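Local coordinates for phage-related protein (Bordetella bronchiseptica RB50, PDB 3BJQ) that is probably a major capsid protein, a coat subunit from phage-derived genes that would assemble with copies of itself into the viral shell, at residues K32-V37 / E221-T226; N113-I118 / Y289-D294; S188-K191 / K195-E198. One frame throughout, in Å; residues are numbered along the deposited sequence.

Contact 1: K32-V37 / E221-T226; sequences KKLFPV and EIVVGT
Lys33 NZ lies 2.7 Å from Glu221 OE2, a hydrogen-bonded salt bridge between the short helix 31-34 and the first residue of strand 221-230. The ammonium meets the syn side of the carboxylate oxygen, 20° out of the carboxylate plane, and the other oxygen, OE1, stays 4.0 Å from NZ, so a single oxygen carries the bridge. Glu221 reaches across fully stretched, its CG anti to the backbone N (chi1 -176°), while the lysine chain is bent at chi2 (-75°) and meets the glutamate at about a right angle. Arg179 sits close to both partners: it forms a long, weak ion pair with Glu221 OE1 and a weak hydrogen bond with Lys33 O, and the nearby guanidinium may add slightly to the stabilisation of the carboxylate's charge.

Beneath the bridge the contact turns apolar. The near end of the lysine chain lies over Val223, with Lys33 CG 4.0 Å and Lys33 CB 4.1 Å from Val223 CG1. The other methyl of the valine faces the neighbouring leucine more loosely, Leu34 CD1 standing 4.4 Å from Val223 CG2. Leu34 also packs on Ala131 of helix 105-131 and on Trp241, and Val223 on Ile30, which buries this side of the contact while Lys33 itself is exposed. Ile222 and Val224 turn to the opposite face of the strand, against helix 210-217. A central sheet covered in this way on both faces is consistent with the A domain of the HK97-like capsid fold.

Contact 2: N113-I118 / Y289-D294; sequences NTVLRI and YGVSDD
The long helix 105-131 packed against a β-sheet, as in the spine helix and P domain of HK97-like capsid proteins, is the element to which this contact belongs. Three buried aliphatic side chains make it, without any hydrogen bond between the two segments: Val115 and Leu116 from the helix and Val291 from strand 286-299. The backbones come nearest at Val115 and Val291, whose CA atoms are 7.4 Å apart.

Val115 and Val291 reach toward each other tip to tip. A single methyl of the helix valine does the touching, Val115 CG2 lying 3.7 Å from Val291 CB and 3.8 Å from Val291 CG1. This CG2 sits between the backbone N and the carbonyl carbon of its own residue (chi1 -56°), a rotation that presents it to the strand. Val291 also packs on Val112, a turn earlier in the helix, and on Ala89 of the neighbouring strand 87-92.

The other side of the helix faces a second subunit. There Arg117 stacks on Tyr58 in a cation-pi interaction and donates a hydrogen bond to Asn59, both of that other chain, so the helix lies between its own sheet and the neighbour. Leu116 crosses Val291 at about a right angle, Leu116 CD2 standing 4.1 Å from Val291 CG1, while the closest approach of the contact is Val115 CG2 to Val291 CG2, 3.6 Å.

Contact 3: S188-K191 / K195-E198; sequences SACK and KLIE
Apolar packing joins Cys190 and Leu196 where helix 184-191 gives way to helix 194-199. One methyl of the leucine does the work: Leu196 CD1 lies 4.1 Å from Cys190 CB and 4.2 Å from Cys190 SG, so it rests beside the short thiol arm rather than on the sulfur alone. Leu196 is directed toward the preceding helix, with CG anti to the carbonyl carbon (chi1 -59°) and the chain extended beyond it (chi2 -176°). Both residues are buried from other directions too, Cys190 by Trp151 and Trp217, Leu196 by Ile208 and by Leu213 and Leu216 of helix 210-217.

Methyl-to-carbonyl contacts form the second group. Leu196 CD1 is 4.0 Å from Cys190 O, and the next residue on each side repeats the pattern, Ile197 CD1 lying 3.8 Å from Lys191 O. These are van der Waals approaches to the backbone oxygens of Cys190 and Lys191.

Polar side-chain bonds form a third kind, and they lead away from the contact. Lys191 turns from the second helix and makes a salt bridge through NZ with Glu218 of the second subunit, while Lys195 NZ bonds to Ser156 O. The chemistry therefore divides: methyl groups pack the two consecutive helices together, and the charge of Lys191 goes to Glu218 of the second subunit, whereas Lys195 bonds within its own chain.

Along the chain the segments run 32-37, 113-118, 188-191, 195-198, 221-226 and 289-294, so contacts 1 and 2 interleave and contact 3 falls between the halves of both. Helix 105-131 connects the first two: it carries segment 113-118, and Leu34 of contact 1 packs on its far end, with the two centres 21 Å apart. Helix 210-217 links contacts 1 and 3, whose centres are 22 Å apart. Contacts 2 and 3 lie on opposite sides of the chain's centre, 40 Å apart, and next to each an arginine or lysine binds the second subunit. Contact 1 thus sits centrally between two regions involved in assembly.

Contact 1: K32-V37 / E221-T226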
ATOM      1  N   LYS E  32     -23.269  29.185 -12.935  1.00 29.25           N
ATOM      2  CA  LYS E  32     -22.097  28.477 -13.483  1.00 30.19           C
ATOM      3  C   LYS E  32     -22.421  27.683 -14.744  1.00 30.01           C
ATOM      4  O   LYS E  32     -21.520  27.226 -15.441  1.00 29.09           O
ATOM      5  CB  LYS E  32     -21.483  27.576 -12.414  1.00 28.29           C
ATOM      6  CG  LYS E  32     -21.042  28.336 -11.188  1.00 30.88           C
ATOM      7  CD  LYS E  32     -20.566  27.446 -10.041  1.00 32.98           C
ATOM      8  CE  LYS E  32     -19.753  28.273  -9.039  1.00 32.98           C
ATOM      9  NZ  LYS E  32     -19.173  27.487  -7.891  1.00 35.62           N
ATOM     10  N   LYS E  33     -23.706  27.545 -15.060  1.00 31.80           N
ATOM     11  CA  LYS E  33     -24.112  26.869 -16.303  1.00 30.64           C
ATOM     12  C   LYS E  33     -24.034  27.819 -17.494  1.00 30.94           C
ATOM     13  O   LYS E  33     -24.011  27.373 -18.640  1.00 32.73           O
ATOM     14  CB  LYS E  33     -25.529  26.324 -16.177  1.00 35.95           C
ATOM     15  CG  LYS E  33     -25.683  25.149 -15.186  1.00 37.61           C
ATOM     16  CD  LYS E  33     -25.139  23.876 -15.764  1.00 37.42           C
ATOM     17  CE  LYS E  33     -25.194  22.755 -14.739  1.00 44.72           C
ATOM     18  NZ  LYS E  33     -25.476  21.411 -15.365  1.00 49.29           N
ATOM     19  N   LEU E  34     -24.041  29.117 -17.215  1.00 29.24           N
ATOM     20  CA  LEU E  34     -23.865  30.162 -18.221  1.00 30.00           C
ATOM     21  C   LEU E  34     -22.424  30.679 -18.200  1.00 29.65           C
ATOM     22  O   LEU E  34     -21.887  31.041 -19.241  1.00 29.47           O
ATOM     23  CB  LEU E  34     -24.810  31.344 -17.963  1.00 27.19           C
ATOM     24  CG  LEU E  34     -26.300  31.165 -18.274  1.00 34.13           C
ATOM     25  CD1 LEU E  34     -26.964  30.244 -17.253  1.00 34.08           C
ATOM     26  CD2 LEU E  34     -26.975  32.521 -18.314  1.00 30.59           C
ATOM     27  N   PHE E  35     -21.821  30.689 -17.010  1.00 28.83           N
ATOM     28  CA  PHE E  35     -20.495  31.244 -16.793  1.00 28.80           C
ATOM     29  C   PHE E  35     -19.617  30.254 -16.059  1.00 29.02           C
ATOM     30  O   PHE E  35     -19.322  30.460 -14.861  1.00 30.50           O
ATOM     31  CB  PHE E  35     -20.615  32.502 -15.927  1.00 27.86           C
ATOM     32  CG  PHE E  35     -21.381  33.629 -16.559  1.00 28.78           C
ATOM     33  CD1 PHE E  35     -22.746  33.746 -16.384  1.00 31.84           C
ATOM     34  CD2 PHE E  35     -20.727  34.610 -17.276  1.00 30.13           C
ATOM     35  CE1 PHE E  35     -23.441  34.800 -16.937  1.00 29.63           C
ATOM     36  CE2 PHE E  35     -21.414  35.667 -17.838  1.00 29.15           C
ATOM     37  CZ  PHE E  35     -22.781  35.762 -17.666  1.00 30.86           C
ATOM     38  N   PRO E  36     -19.154  29.188 -16.755  1.00 28.65           N
ATOM     39  CA  PRO E  36     -18.327  28.197 -16.082  1.00 28.51           C
ATOM     40  C   PRO E  36     -17.056  28.756 -15.462  1.00 27.70           C
ATOM     41  O   PRO E  36     -16.440  29.685 -15.987  1.00 26.55           O
ATOM     42  CB  PRO E  36     -18.002  27.195 -17.202  1.00 28.44           C
ATOM     43  CG  PRO E  36     -19.084  27.344 -18.121  1.00 30.74           C
ATOM     44  CD  PRO E  36     -19.353  28.814 -18.156  1.00 27.35           C
ATOM     45  N   VAL E  37     -16.678  28.182 -14.331  1.00 29.22           N
ATOM     46  CA  VAL E  37     -15.503  28.608 -13.607  1.00 28.57           C
ATOM     47  C   VAL E  37     -14.204  28.222 -14.327  1.00 30.76           C
ATOM     48  O   VAL E  37     -13.989  27.075 -14.688  1.00 30.76           O
ATOM     49  CB  VAL E  37     -15.525  28.116 -12.132  1.00 31.58           C
ATOM     50  CG1 VAL E  37     -14.258  28.553 -11.403  1.00 30.77           C
ATOM     51  CG2 VAL E  37     -16.757  28.654 -11.422  1.00 30.41           C
ATOM     52  N   GLU E 221     -29.328  21.244 -23.076  1.00 36.66           N
ATOM     53  CA  GLU E 221     -29.628  21.365 -21.672  1.00 36.78           C
ATOM     54  C   GLU E 221     -30.490  22.587 -21.412  1.00 34.92           C
ATOM     55  O   GLU E 221     -30.224  23.660 -21.942  1.00 34.19           O
ATOM     56  CB  GLU E 221     -28.319  21.461 -20.902  1.00 38.84           C
ATOM     57  CG  GLU E 221     -28.489  21.504 -19.382  1.00 43.52           C
ATOM     58  CD  GLU E 221     -27.197  21.223 -18.640  1.00 39.83           C
ATOM     59  OE1 GLU E 221     -26.122  21.224 -19.285  1.00 47.90           O
ATOM     60  OE2 GLU E 221     -27.263  21.014 -17.406  1.00 47.24           O
ATOM     61  N   ILE E 222     -31.532  22.400 -20.609  1.00 32.82           N
ATOM     62  CA  ILE E 222     -32.395  23.490 -20.167  1.00 32.27           C
ATOM     63  C   ILE E 222     -32.142  23.649 -18.686  1.00 31.95           C
ATOM     64  O   ILE E 222     -32.202  22.661 -17.949  1.00 31.89           O
ATOM     65  CB  ILE E 222     -33.906  23.174 -20.417  1.00 32.97           C
ATOM     66  CG1 ILE E 222     -34.178  23.055 -21.911  1.00 27.63           C
ATOM     67  CG2 ILE E 222     -34.834  24.267 -19.755  1.00 32.66           C
ATOM     68  CD1 ILE E 222     -35.666  22.855 -22.291  1.00 33.94           C
ATOM     69  N   VAL E 223     -31.824  24.866 -18.256  1.00 32.63           N
ATOM     70  CA  VAL E 223     -31.628  25.173 -16.841  1.00 30.67           C
ATOM     71  C   VAL E 223     -32.707  26.169 -16.423  1.00 31.79           C
ATOM     72  O   VAL E 223     -33.111  27.017 -17.217  1.00 30.85           O
ATOM     73  CB  VAL E 223     -30.179  25.649 -16.556  1.00 31.78           C
ATOM     74  CG1 VAL E 223     -29.181  24.558 -16.968  1.00 27.91           C
ATOM     75  CG2 VAL E 223     -29.858  26.959 -17.248  1.00 30.64           C
ATOM     76  N   VAL E 224     -33.227  26.014 -15.202  1.00 31.23           N
ATOM     77  CA  VAL E 224     -34.295  26.859 -14.708  1.00 30.35           C
ATOM     78  C   VAL E 224     -33.790  27.833 -13.646  1.00 30.90           C
ATOM     79  O   VAL E 224     -33.199  27.417 -12.651  1.00 30.73           O
ATOM     80  CB  VAL E 224     -35.438  26.039 -14.097  1.00 31.62           C
ATOM     81  CG1 VAL E 224     -36.600  26.974 -13.722  1.00 25.94           C
ATOM     82  CG2 VAL E 224     -35.899  24.935 -15.093  1.00 30.50           C
ATOM     83  N   GLY E 225     -34.072  29.121 -13.858  1.00 31.59           N
ATOM     84  CA  GLY E 225     -33.677  30.179 -12.935  1.00 31.88           C
ATOM     85  C   GLY E 225     -34.672  30.340 -11.831  1.00 31.66           C
ATOM     86  O   GLY E 225     -35.615  31.102 -11.968  1.00 32.25           O
ATOM     87  N   THR E 226     -34.424  29.648 -10.717  1.00 32.46           N
ATOM     88  CA  THR E 226     -35.360  29.579  -9.592  1.00 31.88           C
ATOM     89  C   THR E 226     -35.012  30.510  -8.407  1.00 34.45           C
ATOM     90  O   THR E 226     -35.895  30.855  -7.627  1.00 34.41           O
ATOM     91  CB  THR E 226     -35.490  28.140  -9.079  1.00 32.36           C
ATOM     92  OG1 THR E 226     -34.195  27.633  -8.760  1.00 34.93           O
ATOM     93  CG2 THR E 226     -36.139  27.209 -10.148  1.00 30.39           C
TER

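Contact 2: N113-I118 / Y289-D294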
ATOM      1  N   ASN E 113     -19.320  26.015   4.784  1.00 29.20           N
ATOM      2  CA  ASN E 113     -20.506  25.957   3.949  1.00 29.91           C
ATOM      3  C   ASN E 113     -21.340  27.229   4.018  1.00 31.72           C
ATOM      4  O   ASN E 113     -21.872  27.677   3.017  1.00 34.79           O
ATOM      5  CB  ASN E 113     -21.383  24.766   4.365  1.00 29.93           C
ATOM      6  CG  ASN E 113     -20.838  23.430   3.875  1.00 30.75           C
ATOM      7  OD1 ASN E 113     -19.955  23.364   3.019  1.00 27.77           O
ATOM      8  ND2 ASN E 113     -21.350  22.373   4.440  1.00 26.72           N
ATOM      9  N   THR E 114     -21.497  27.758   5.218  1.00 30.78           N
ATOM     10  CA  THR E 114     -22.248  28.961   5.455  1.00 31.45           C
ATOM     11  C   THR E 114     -21.768  30.110   4.592  1.00 33.23           C
ATOM     12  O   THR E 114     -22.572  30.746   3.873  1.00 34.32           O
ATOM     13  CB  THR E 114     -22.141  29.322   6.939  1.00 32.93           C
ATOM     14  OG1 THR E 114     -22.776  28.273   7.683  1.00 30.24           O
ATOM     15  CG2 THR E 114     -22.774  30.683   7.265  1.00 29.98           C
ATOM     16  N   VAL E 115     -20.461  30.347   4.619  1.00 30.83           N
ATOM     17  CA  VAL E 115     -19.879  31.436   3.825  1.00 31.94           C
ATOM     18  C   VAL E 115     -19.863  31.128   2.316  1.00 30.92           C
ATOM     19  O   VAL E 115     -20.050  32.030   1.494  1.00 31.95           O
ATOM     20  CB  VAL E 115     -18.484  31.846   4.366  1.00 34.65           C
ATOM     21  CG1 VAL E 115     -18.608  32.227   5.817  1.00 29.69           C
ATOM     22  CG2 VAL E 115     -17.491  30.738   4.196  1.00 34.83           C
ATOM     23  N   LEU E 116     -19.696  29.860   1.944  1.00 29.80           N
ATOM     24  CA  LEU E 116     -19.727  29.490   0.548  1.00 29.20           C
ATOM     25  C   LEU E 116     -21.117  29.752  -0.037  1.00 31.08           C
ATOM     26  O   LEU E 116     -21.232  30.120  -1.204  1.00 31.46           O
ATOM     27  CB  LEU E 116     -19.294  28.025   0.345  1.00 30.13           C
ATOM     28  CG  LEU E 116     -17.806  27.721   0.591  1.00 25.54           C
ATOM     29  CD1 LEU E 116     -17.498  26.251   0.402  1.00 31.54           C
ATOM     30  CD2 LEU E 116     -16.959  28.570  -0.370  1.00 24.28           C
ATOM     31  N   ARG E 117     -22.164  29.554   0.756  1.00 31.05           N
ATOM     32  CA  ARG E 117     -23.529  29.797   0.252  1.00 32.72           C
ATOM     33  C   ARG E 117     -23.783  31.259  -0.028  1.00 33.23           C
ATOM     34  O   ARG E 117     -24.470  31.607  -0.986  1.00 36.10           O
ATOM     35  CB  ARG E 117     -24.615  29.321   1.200  1.00 31.04           C
ATOM     36  CG  ARG E 117     -25.984  29.433   0.482  1.00 32.70           C
ATOM     37  CD  ARG E 117     -27.129  29.272   1.364  1.00 36.05           C
ATOM     38  NE  ARG E 117     -28.419  29.289   0.657  1.00 38.26           N
ATOM     39  CZ  ARG E 117     -29.232  30.337   0.540  1.00 33.01           C
ATOM     40  NH1 ARG E 117     -28.892  31.534   0.971  1.00 35.70           N
ATOM     41  NH2 ARG E 117     -30.396  30.178  -0.072  1.00 31.26           N
ATOM     42  N   ILE E 118     -23.271  32.106   0.844  1.00 33.42           N
ATOM     43  CA  ILE E 118     -23.313  33.537   0.650  1.00 34.13           C
ATOM     44  C   ILE E 118     -22.621  33.934  -0.646  1.00 35.54           C
ATOM     45  O   ILE E 118     -23.132  34.746  -1.414  1.00 36.33           O
ATOM     46  CB  ILE E 118     -22.598  34.263   1.810  1.00 34.07           C
ATOM     47  CG1 ILE E 118     -23.407  34.158   3.097  1.00 41.65           C
ATOM     48  CG2 ILE E 118     -22.383  35.718   1.474  1.00 33.02           C
ATOM     49  CD1 ILE E 118     -24.096  35.460   3.497  1.00 42.71           C
ATOM     50  N   TYR E 289     -12.239  30.626  10.470  1.00 32.81           N
ATOM     51  CA  TYR E 289     -11.564  30.177   9.236  1.00 32.43           C
ATOM     52  C   TYR E 289     -11.782  31.196   8.136  1.00 32.43           C
ATOM     53  O   TYR E 289     -12.919  31.432   7.718  1.00 33.34           O
ATOM     54  CB  TYR E 289     -12.103  28.856   8.730  1.00 30.39           C
ATOM     55  CG  TYR E 289     -12.091  27.724   9.700  1.00 31.25           C
ATOM     56  CD1 TYR E 289     -13.043  27.653  10.708  1.00 32.38           C
ATOM     57  CD2 TYR E 289     -11.197  26.663   9.557  1.00 35.04           C
ATOM     58  CE1 TYR E 289     -13.074  26.606  11.587  1.00 34.49           C
ATOM     59  CE2 TYR E 289     -11.241  25.591  10.421  1.00 35.74           C
ATOM     60  CZ  TYR E 289     -12.190  25.571  11.440  1.00 31.72           C
ATOM     61  OH  TYR E 289     -12.245  24.528  12.329  1.00 33.02           O
ATOM     62  N   GLY E 290     -10.694  31.767   7.642  1.00 32.18           N
ATOM     63  CA  GLY E 290     -10.756  32.675   6.530  1.00 31.86           C
ATOM     64  C   GLY E 290     -11.068  31.850   5.300  1.00 32.24           C
ATOM     65  O   GLY E 290     -10.445  30.817   5.074  1.00 32.07           O
ATOM     66  N   VAL E 291     -12.047  32.298   4.530  1.00 32.81           N
ATOM     67  CA  VAL E 291     -12.475  31.606   3.304  1.00 32.28           C
ATOM     68  C   VAL E 291     -12.406  32.609   2.131  1.00 33.47           C
ATOM     69  O   VAL E 291     -12.957  33.711   2.193  1.00 33.89           O
ATOM     70  CB  VAL E 291     -13.897  31.075   3.427  1.00 30.08           C
ATOM     71  CG1 VAL E 291     -14.281  30.302   2.148  1.00 29.92           C
ATOM     72  CG2 VAL E 291     -14.012  30.202   4.664  1.00 25.26           C
ATOM     73  N   SER E 292     -11.707  32.213   1.080  1.00 32.99           N
ATOM     74  CA  SER E 292     -11.494  33.050  -0.076  1.00 34.92           C
ATOM     75  C   SER E 292     -11.990  32.345  -1.323  1.00 34.01           C
ATOM     76  O   SER E 292     -11.630  31.218  -1.559  1.00 33.00           O
ATOM     77  CB  SER E 292      -9.995  33.342  -0.193  1.00 34.83           C
ATOM     78  OG  SER E 292      -9.599  34.336   0.752  1.00 43.39           O
ATOM     79  N   ASP E 293     -12.821  33.024  -2.114  1.00 35.61           N
ATOM     80  CA  ASP E 293     -13.259  32.506  -3.415  1.00 33.79           C
ATOM     81  C   ASP E 293     -13.481  33.688  -4.355  1.00 34.03           C
ATOM     82  O   ASP E 293     -14.615  34.015  -4.719  1.00 33.78           O
ATOM     83  CB  ASP E 293     -14.527  31.661  -3.281  1.00 33.43           C
ATOM     84  CG  ASP E 293     -14.743  30.789  -4.488  1.00 36.58           C
ATOM     85  OD1 ASP E 293     -13.995  31.026  -5.469  1.00 42.24           O
ATOM     86  OD2 ASP E 293     -15.627  29.886  -4.470  1.00 34.80           O
ATOM     87  N   ASP E 294     -12.371  34.317  -4.740  1.00 33.18           N
ATOM     88  CA  ASP E 294     -12.366  35.575  -5.462  1.00 33.32           C
ATOM     89  C   ASP E 294     -12.611  35.301  -6.938  1.00 33.49           C
ATOM     90  O   ASP E 294     -11.857  34.573  -7.580  1.00 33.28           O
ATOM     91  CB  ASP E 294     -11.024  36.305  -5.278  1.00 33.81           C
ATOM     92  CG  ASP E 294     -10.813  36.827  -3.849  1.00 36.91           C
ATOM     93  OD1 ASP E 294     -11.810  37.131  -3.154  1.00 39.17           O
ATOM     94  OD2 ASP E 294      -9.640  36.974  -3.445  1.00 36.13           O
TER

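Contact 3: S188-K191 / K195-E198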
ATOM      1  N   SER E 188     -43.330  28.445 -15.981  1.00 35.15           N
ATOM      2  CA  SER E 188     -44.756  28.389 -15.646  1.00 36.81           C
ATOM      3  C   SER E 188     -45.655  28.673 -16.849  1.00 37.65           C
ATOM      4  O   SER E 188     -46.689  28.036 -17.031  1.00 36.80           O
ATOM      5  CB  SER E 188     -45.086  29.428 -14.585  1.00 37.42           C
ATOM      6  OG  SER E 188     -44.246  29.264 -13.469  1.00 47.93           O
ATOM      7  N   ALA E 189     -45.270  29.687 -17.620  1.00 37.98           N
ATOM      8  CA  ALA E 189     -46.017  30.094 -18.801  1.00 37.49           C
ATOM      9  C   ALA E 189     -46.062  28.953 -19.799  1.00 38.45           C
ATOM     10  O   ALA E 189     -47.066  28.745 -20.472  1.00 40.74           O
ATOM     11  CB  ALA E 189     -45.412  31.324 -19.429  1.00 34.58           C
ATOM     12  N   CYS E 190     -44.981  28.193 -19.887  1.00 38.62           N
ATOM     13  CA  CYS E 190     -44.929  27.051 -20.788  1.00 38.45           C
ATOM     14  C   CYS E 190     -45.757  25.838 -20.353  1.00 39.33           C
ATOM     15  O   CYS E 190     -46.231  25.091 -21.202  1.00 39.59           O
ATOM     16  CB  CYS E 190     -43.479  26.578 -20.975  1.00 38.54           C
ATOM     17  SG  CYS E 190     -42.446  27.715 -21.871  1.00 37.34           S
ATOM     18  N   LYS E 191     -45.925  25.637 -19.050  1.00 38.62           N
ATOM     19  CA  LYS E 191     -46.508  24.388 -18.513  1.00 38.23           C
ATOM     20  C   LYS E 191     -47.811  23.961 -19.189  1.00 37.96           C
ATOM     21  O   LYS E 191     -48.013  22.780 -19.474  1.00 35.91           O
ATOM     22  CB  LYS E 191     -46.721  24.500 -16.990  1.00 37.38           C
ATOM     23  CG  LYS E 191     -47.245  23.215 -16.346  1.00 41.13           C
ATOM     24  CD  LYS E 191     -47.070  23.169 -14.822  1.00 38.47           C
ATOM     25  CE  LYS E 191     -47.392  21.751 -14.307  1.00 40.17           C
ATOM     26  NZ  LYS E 191     -47.743  21.712 -12.869  1.00 41.46           N
ATOM     27  N   LYS E 195     -50.310  26.061 -27.431  1.00 33.30           N
ATOM     28  CA  LYS E 195     -49.622  25.643 -28.654  1.00 34.23           C
ATOM     29  C   LYS E 195     -48.750  24.457 -28.343  1.00 34.33           C
ATOM     30  O   LYS E 195     -48.678  23.526 -29.128  1.00 34.14           O
ATOM     31  CB  LYS E 195     -48.764  26.768 -29.249  1.00 33.19           C
ATOM     32  CG  LYS E 195     -49.532  27.893 -29.927  1.00 32.51           C
ATOM     33  CD  LYS E 195     -48.609  28.746 -30.789  1.00 33.34           C
ATOM     34  CE  LYS E 195     -49.346  29.802 -31.638  1.00 33.02           C
ATOM     35  NZ  LYS E 195     -49.960  30.884 -30.814  1.00 35.32           N
ATOM     36  N   LEU E 196     -48.082  24.504 -27.196  1.00 35.25           N
ATOM     37  CA  LEU E 196     -47.204  23.401 -26.766  1.00 36.84           C
ATOM     38  C   LEU E 196     -48.013  22.148 -26.387  1.00 36.85           C
ATOM     39  O   LEU E 196     -47.666  21.028 -26.780  1.00 35.90           O
ATOM     40  CB  LEU E 196     -46.304  23.851 -25.615  1.00 35.52           C
ATOM     41  CG  LEU E 196     -45.378  25.061 -25.913  1.00 34.42           C
ATOM     42  CD1 LEU E 196     -44.445  25.384 -24.734  1.00 28.83           C
ATOM     43  CD2 LEU E 196     -44.555  24.790 -27.083  1.00 29.68           C
ATOM     44  N   ILE E 197     -49.124  22.355 -25.682  1.00 37.22           N
ATOM     45  CA  ILE E 197     -50.014  21.267 -25.297  1.00 36.09           C
ATOM     46  C   ILE E 197     -50.540  20.558 -26.551  1.00 35.99           C
ATOM     47  O   ILE E 197     -50.574  19.328 -26.621  1.00 37.68           O
ATOM     48  CB  ILE E 197     -51.149  21.790 -24.409  1.00 35.86           C
ATOM     49  CG1 ILE E 197     -50.598  22.265 -23.057  1.00 36.60           C
ATOM     50  CG2 ILE E 197     -52.219  20.727 -24.173  1.00 42.02           C
ATOM     51  CD1 ILE E 197     -50.133  21.155 -22.125  1.00 33.47           C
ATOM     52  N   GLU E 198     -50.925  21.320 -27.561  1.00 37.55           N
ATOM     53  CA  GLU E 198     -51.485  20.720 -28.786  1.00 39.10           C
ATOM     54  C   GLU E 198     -50.399  19.935 -29.526  1.00 38.30           C
ATOM     55  O   GLU E 198     -50.657  18.870 -30.094  1.00 41.24           O
ATOM     56  CB  GLU E 198     -52.159  21.805 -29.665  1.00 39.49           C
ATOM     57  CG  GLU E 198     -52.007  21.679 -31.163  1.00 48.83           C
ATOM     58  CD  GLU E 198     -52.717  20.492 -31.760  1.00 61.10           C
ATOM     59  OE1 GLU E 198     -53.614  19.943 -31.079  1.00 72.29           O
ATOM     60  OE2 GLU E 198     -52.385  20.122 -32.920  1.00 55.22           O
TER